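Local coordinates for protein polyprenyl synthetase (Nonlabens dokdonensis, PDB 6KD7) that probably acts as a magnesium-dependent prenyltransferase that builds geranylgeranyl pyrophosphate, and binds pyrophosphate in its pocket, at residues L46-A56 and A176-V186. Sequence-based numbering, arbitrary orientation.
Sequences LTLMSAEMYGA and ALQMGAIIAGV
With OG1 of T47 turned anti to the carbonyl carbon (chi1 -65°) and OG of S50 set anti to the backbone N (chi1 -167°), both hydroxyls of helix 42-54 reach main-chain carbonyls of helix 158-183. T47 OG1 donates to A176 O at 2.6 Å, and S50 OG to L177 O at 2.8 Å, each from above the carbonyl plane; L177 O also keeps its helical bond from A181 N. Segments 46-54 and 176-183 run the same general way, their axes inclined at -36° and 7.0 Å apart at closest, an approach allowed by G180, whose CA lies 3.5 Å from T47 O in a CA-H···O contact. Such close packing through small residues joins two helices of the all-helical prenyl synthase fold, and both end in Schellman motifs, at G55 and G185. A valine in place of T47 would probably leave A176 O without its cross-helix donor. Beyond the hydroxyls the contact turns apolar: CD2 of L177 lies against L46 CB, while A181 CB and V186 CG2 approach the Y54 ring obliquely from the same side, the latter 3.6 Å from Y54 CD1. E190 holds the phenol OH, and Y54 CB meets A184 CB at 3.5 Å.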
ATOM      1  N   LEU A  46     -20.744 -19.867  35.703  1.00 23.81           N
ATOM      2  CA  LEU A  46     -20.805 -19.151  37.002  1.00 28.09           C
ATOM      3  C   LEU A  46     -22.273 -18.768  37.314  1.00 31.64           C
ATOM      4  O   LEU A  46     -22.662 -18.860  38.501  1.00 29.52           O
ATOM      5  CB  LEU A  46     -19.906 -17.915  36.980  1.00 30.52           C
ATOM      6  CG  LEU A  46     -18.398 -18.184  36.993  1.00 34.36           C
ATOM      7  CD1 LEU A  46     -17.611 -16.908  36.736  1.00 35.35           C
ATOM      8  CD2 LEU A  46     -17.952 -18.815  38.292  1.00 37.39           C
ATOM      9  N   THR A  47     -23.037 -18.340  36.304  1.00 29.91           N
ATOM     10  CA  THR A  47     -24.446 -17.907  36.418  1.00 29.17           C
ATOM     11  C   THR A  47     -25.261 -19.114  36.924  1.00 33.07           C
ATOM     12  O   THR A  47     -25.934 -18.954  37.983  1.00 30.27           O
ATOM     13  CB  THR A  47     -24.942 -17.286  35.101  1.00 28.40           C
ATOM     14  OG1 THR A  47     -24.193 -16.086  34.861  1.00 27.57           O
ATOM     15  CG2 THR A  47     -26.420 -16.969  35.168  1.00 29.82           C
ATOM     16  N   LEU A  48     -25.132 -20.265  36.260  1.00 29.73           N
ATOM     17  CA  LEU A  48     -25.846 -21.523  36.621  1.00 33.67           C
ATOM     18  C   LEU A  48     -25.439 -21.981  38.029  1.00 33.77           C
ATOM     19  O   LEU A  48     -26.318 -22.298  38.841  1.00 34.87           O
ATOM     20  CB  LEU A  48     -25.555 -22.604  35.594  1.00 30.50           C
ATOM     21  CG  LEU A  48     -25.865 -22.235  34.162  1.00 30.71           C
ATOM     22  CD1 LEU A  48     -25.522 -23.393  33.246  1.00 31.82           C
ATOM     23  CD2 LEU A  48     -27.313 -21.823  33.978  1.00 33.86           C
ATOM     24  N   MET A  49     -24.164 -21.936  38.360  1.00 31.22           N
ATOM     25  CA  MET A  49     -23.692 -22.382  39.679  1.00 33.38           C
ATOM     26  C   MET A  49     -24.321 -21.486  40.746  1.00 36.87           C
ATOM     27  O   MET A  49     -24.759 -22.023  41.777  1.00 31.06           O
ATOM     28  CB  MET A  49     -22.163 -22.314  39.787  1.00 36.75           C
ATOM     29  CG  MET A  49     -21.434 -23.419  38.994  1.00 39.06           C
ATOM     30  SD  MET A  49     -19.687 -22.987  38.715  1.00 47.57           S
ATOM     31  CE  MET A  49     -19.113 -23.121  40.397  1.00 44.84           C
ATOM     32  N   SER A  50     -24.307 -20.168  40.537  1.00 32.25           N
ATOM     33  CA  SER A  50     -24.838 -19.152  41.487  1.00 33.50           C
ATOM     34  C   SER A  50     -26.325 -19.439  41.729  1.00 34.79           C
ATOM     35  O   SER A  50     -26.752 -19.513  42.877  1.00 35.55           O
ATOM     36  CB  SER A  50     -24.671 -17.766  40.954  1.00 35.52           C
ATOM     37  OG  SER A  50     -24.898 -16.800  41.966  1.00 34.59           O
ATOM     38  N   ALA A  51     -27.071 -19.596  40.653  1.00 29.97           N
ATOM     39  CA  ALA A  51     -28.492 -19.916  40.680  1.00 34.75           C
ATOM     40  C   ALA A  51     -28.686 -21.149  41.590  1.00 38.82           C
ATOM     41  O   ALA A  51     -29.354 -21.003  42.598  1.00 33.25           O
ATOM     42  CB  ALA A  51     -28.985 -20.125  39.280  1.00 32.90           C
ATOM     43  N   GLU A  52     -28.070 -22.286  41.283  1.00 38.00           N
ATOM     44  CA  GLU A  52     -28.264 -23.554  42.040  1.00 39.50           C
ATOM     45  C   GLU A  52     -27.940 -23.359  43.530  1.00 41.76           C
ATOM     46  O   GLU A  52     -28.819 -23.613  44.355  1.00 48.91           O
ATOM     47  CB  GLU A  52     -27.421 -24.662  41.441  1.00 34.66           C
ATOM     48  CG  GLU A  52     -28.004 -25.164  40.156  1.00 38.42           C
ATOM     49  CD  GLU A  52     -27.242 -26.353  39.586  1.00 41.60           C
ATOM     50  OE1 GLU A  52     -26.058 -26.552  39.996  1.00 36.33           O
ATOM     51  OE2 GLU A  52     -27.829 -27.054  38.731  1.00 37.41           O
ATOM     52  N   MET A  53     -26.753 -22.868  43.843  1.00 36.46           N
ATOM     53  CA  MET A  53     -26.307 -22.595  45.215  1.00 37.82           C
ATOM     54  C   MET A  53     -27.347 -21.805  45.997  1.00 39.19           C
ATOM     55  O   MET A  53     -27.271 -21.858  47.220  1.00 39.00           O
ATOM     56  CB  MET A  53     -25.057 -21.729  45.234  1.00 43.61           C
ATOM     57  CG  MET A  53     -23.809 -22.479  44.848  1.00 59.21           C
ATOM     58  SD  MET A  53     -22.339 -21.392  44.567  1.00 69.88           S
ATOM     59  CE  MET A  53     -22.938 -19.790  45.122  1.00 39.99           C
ATOM     60  N   TYR A  54     -28.121 -20.932  45.372  1.00 31.79           N
ATOM     61  CA  TYR A  54     -29.027 -20.033  46.123  1.00 32.24           C
ATOM     62  C   TYR A  54     -30.471 -20.547  46.012  1.00 32.20           C
ATOM     63  O   TYR A  54     -31.401 -19.919  46.535  1.00 37.35           O
ATOM     64  CB  TYR A  54     -28.903 -18.592  45.630  1.00 30.71           C
ATOM     65  CG  TYR A  54     -27.722 -17.821  46.146  1.00 29.76           C
ATOM     66  CD1 TYR A  54     -27.549 -17.536  47.482  1.00 26.65           C
ATOM     67  CD2 TYR A  54     -26.782 -17.302  45.258  1.00 32.59           C
ATOM     68  CE1 TYR A  54     -26.446 -16.820  47.943  1.00 29.10           C
ATOM     69  CE2 TYR A  54     -25.705 -16.552  45.701  1.00 27.72           C
ATOM     70  CZ  TYR A  54     -25.524 -16.304  47.037  1.00 30.29           C
ATOM     71  OH  TYR A  54     -24.449 -15.557  47.413  1.00 30.48           O
ATOM     72  N   GLY A  55     -30.678 -21.654  45.321  1.00 31.04           N
ATOM     73  CA  GLY A  55     -31.951 -22.359  45.417  1.00 31.85           C
ATOM     74  C   GLY A  55     -32.657 -22.470  44.103  1.00 43.18           C
ATOM     75  O   GLY A  55     -33.634 -23.211  44.081  1.00 46.98           O
ATOM     76  N   ALA A  56     -32.241 -21.781  43.033  1.00 39.72           N
ATOM     77  CA  ALA A  56     -33.003 -21.850  41.772  1.00 35.03           C
ATOM     78  C   ALA A  56     -32.490 -23.035  40.984  1.00 33.28           C
ATOM     79  O   ALA A  56     -31.527 -23.634  41.430  1.00 39.38           O
ATOM     80  CB  ALA A  56     -32.881 -20.549  41.021  1.00 40.12           C
ATOM     81  N   ALA A 176     -21.787 -12.131  36.147  1.00 25.57           N
ATOM     82  CA  ALA A 176     -22.324 -13.470  35.829  1.00 25.47           C
ATOM     83  C   ALA A 176     -22.840 -14.132  37.130  1.00 26.43           C
ATOM     84  O   ALA A 176     -23.922 -14.719  37.090  1.00 27.45           O
ATOM     85  CB  ALA A 176     -21.273 -14.332  35.165  1.00 26.86           C
ATOM     86  N   LEU A 177     -22.080 -14.058  38.221  1.00 25.23           N
ATOM     87  CA  LEU A 177     -22.474 -14.650  39.528  1.00 29.18           C
ATOM     88  C   LEU A 177     -23.696 -13.889  40.079  1.00 28.56           C
ATOM     89  O   LEU A 177     -24.728 -14.547  40.367  1.00 29.68           O
ATOM     90  CB  LEU A 177     -21.283 -14.591  40.486  1.00 27.66           C
ATOM     91  CG  LEU A 177     -20.152 -15.558  40.141  1.00 28.99           C
ATOM     92  CD1 LEU A 177     -18.886 -15.139  40.822  1.00 28.76           C
ATOM     93  CD2 LEU A 177     -20.500 -16.984  40.516  1.00 32.40           C
ATOM     94  N   GLN A 178     -23.623 -12.553  40.100  1.00 27.87           N
ATOM     95  CA  GLN A 178     -24.715 -11.693  40.579  1.00 25.95           C
ATOM     96  C   GLN A 178     -25.994 -12.013  39.822  1.00 28.22           C
ATOM     97  O   GLN A 178     -27.047 -12.054  40.508  1.00 26.12           O
ATOM     98  CB  GLN A 178     -24.309 -10.230  40.619  1.00 29.38           C
ATOM     99  CG  GLN A 178     -25.462  -9.374  41.065  1.00 30.48           C
ATOM    100  CD  GLN A 178     -25.073  -7.953  41.343  1.00 32.65           C
ATOM    101  OE1 GLN A 178     -25.939  -7.192  41.760  1.00 35.02           O
ATOM    102  NE2 GLN A 178     -23.830  -7.565  41.114  1.00 27.04           N
ATOM    103  N   MET A 179     -25.950 -12.330  38.526  1.00 24.92           N
ATOM    104  CA  MET A 179     -27.195 -12.572  37.756  1.00 28.17           C
ATOM    105  C   MET A 179     -27.867 -13.865  38.255  1.00 32.30           C
ATOM    106  O   MET A 179     -29.125 -14.001  38.106  1.00 27.77           O
ATOM    107  CB  MET A 179     -26.954 -12.665  36.233  1.00 28.02           C
ATOM    108  CG  MET A 179     -26.574 -11.277  35.647  1.00 33.57           C
ATOM    109  SD  MET A 179     -25.930 -11.266  33.958  1.00 34.71           S
ATOM    110  CE  MET A 179     -27.219 -12.086  33.064  1.00 40.16           C
ATOM    111  N   GLY A 180     -27.081 -14.858  38.658  1.00 30.25           N
ATOM    112  CA  GLY A 180     -27.672 -16.137  39.122  1.00 30.82           C
ATOM    113  C   GLY A 180     -28.376 -15.915  40.443  1.00 26.47           C
ATOM    114  O   GLY A 180     -29.497 -16.377  40.596  1.00 28.61           O
ATOM    115  N   ALA A 181     -27.748 -15.126  41.303  1.00 28.78           N
ATOM    116  CA  ALA A 181     -28.268 -14.690  42.603  1.00 32.03           C
ATOM    117  C   ALA A 181     -29.584 -13.910  42.388  1.00 38.78           C
ATOM    118  O   ALA A 181     -30.576 -14.184  43.086  1.00 40.00           O
ATOM    119  CB  ALA A 181     -27.201 -13.913  43.324  1.00 31.78           C
ATOM    120  N   ILE A 182     -29.648 -13.032  41.391  1.00 37.96           N
ATOM    121  CA  ILE A 182     -30.879 -12.260  41.095  1.00 31.99           C
ATOM    122  C   ILE A 182     -31.964 -13.255  40.709  1.00 31.54           C
ATOM    123  O   ILE A 182     -33.095 -13.084  41.112  1.00 31.32           O
ATOM    124  CB  ILE A 182     -30.659 -11.244  39.958  1.00 31.57           C
ATOM    125  CG1 ILE A 182     -29.811 -10.065  40.426  1.00 31.82           C
ATOM    126  CG2 ILE A 182     -31.981 -10.799  39.344  1.00 31.59           C
ATOM    127  CD1 ILE A 182     -29.275  -9.268  39.260  1.00 32.96           C
ATOM    128  N   ILE A 183     -31.633 -14.240  39.897  1.00 27.23           N
ATOM    129  CA  ILE A 183     -32.675 -15.205  39.455  1.00 31.96           C
ATOM    130  C   ILE A 183     -33.200 -16.035  40.638  1.00 37.43           C
ATOM    131  O   ILE A 183     -34.329 -16.498  40.557  1.00 33.92           O
ATOM    132  CB  ILE A 183     -32.163 -16.013  38.257  1.00 31.18           C
ATOM    133  CG1 ILE A 183     -32.038 -15.082  37.048  1.00 34.60           C
ATOM    134  CG2 ILE A 183     -33.068 -17.190  37.971  1.00 30.60           C
ATOM    135  CD1 ILE A 183     -31.141 -15.579  35.965  1.00 35.83           C
ATOM    136  N   ALA A 184     -32.382 -16.236  41.667  1.00 34.02           N
ATOM    137  CA  ALA A 184     -32.756 -17.040  42.856  1.00 39.00           C
ATOM    138  C   ALA A 184     -33.541 -16.166  43.842  1.00 37.88           C
ATOM    139  O   ALA A 184     -33.892 -16.675  44.906  1.00 42.87           O
ATOM    140  CB  ALA A 184     -31.508 -17.595  43.530  1.00 35.31           C
ATOM    141  N   GLY A 185     -33.637 -14.866  43.592  1.00 36.90           N
ATOM    142  CA  GLY A 185     -34.445 -13.930  44.392  1.00 31.31           C
ATOM    143  C   GLY A 185     -33.653 -13.404  45.561  1.00 34.61           C
ATOM    144  O   GLY A 185     -34.213 -12.806  46.482  1.00 33.81           O
ATOM    145  N   VAL A 186     -32.354 -13.569  45.561  1.00 32.87           N
ATOM    146  CA  VAL A 186     -31.540 -13.102  46.718  1.00 31.70           C
ATOM    147  C   VAL A 186     -31.586 -11.575  46.782  1.00 33.96           C
ATOM    148  O   VAL A 186     -31.810 -10.955  45.753  1.00 35.23           O
ATOM    149  CB  VAL A 186     -30.134 -13.690  46.514  1.00 37.47           C
ATOM    150  CG1 VAL A 186     -29.020 -12.896  47.139  1.00 44.31           C
ATOM    151  CG2 VAL A 186     -30.118 -15.124  46.980  1.00 37.32           C
TER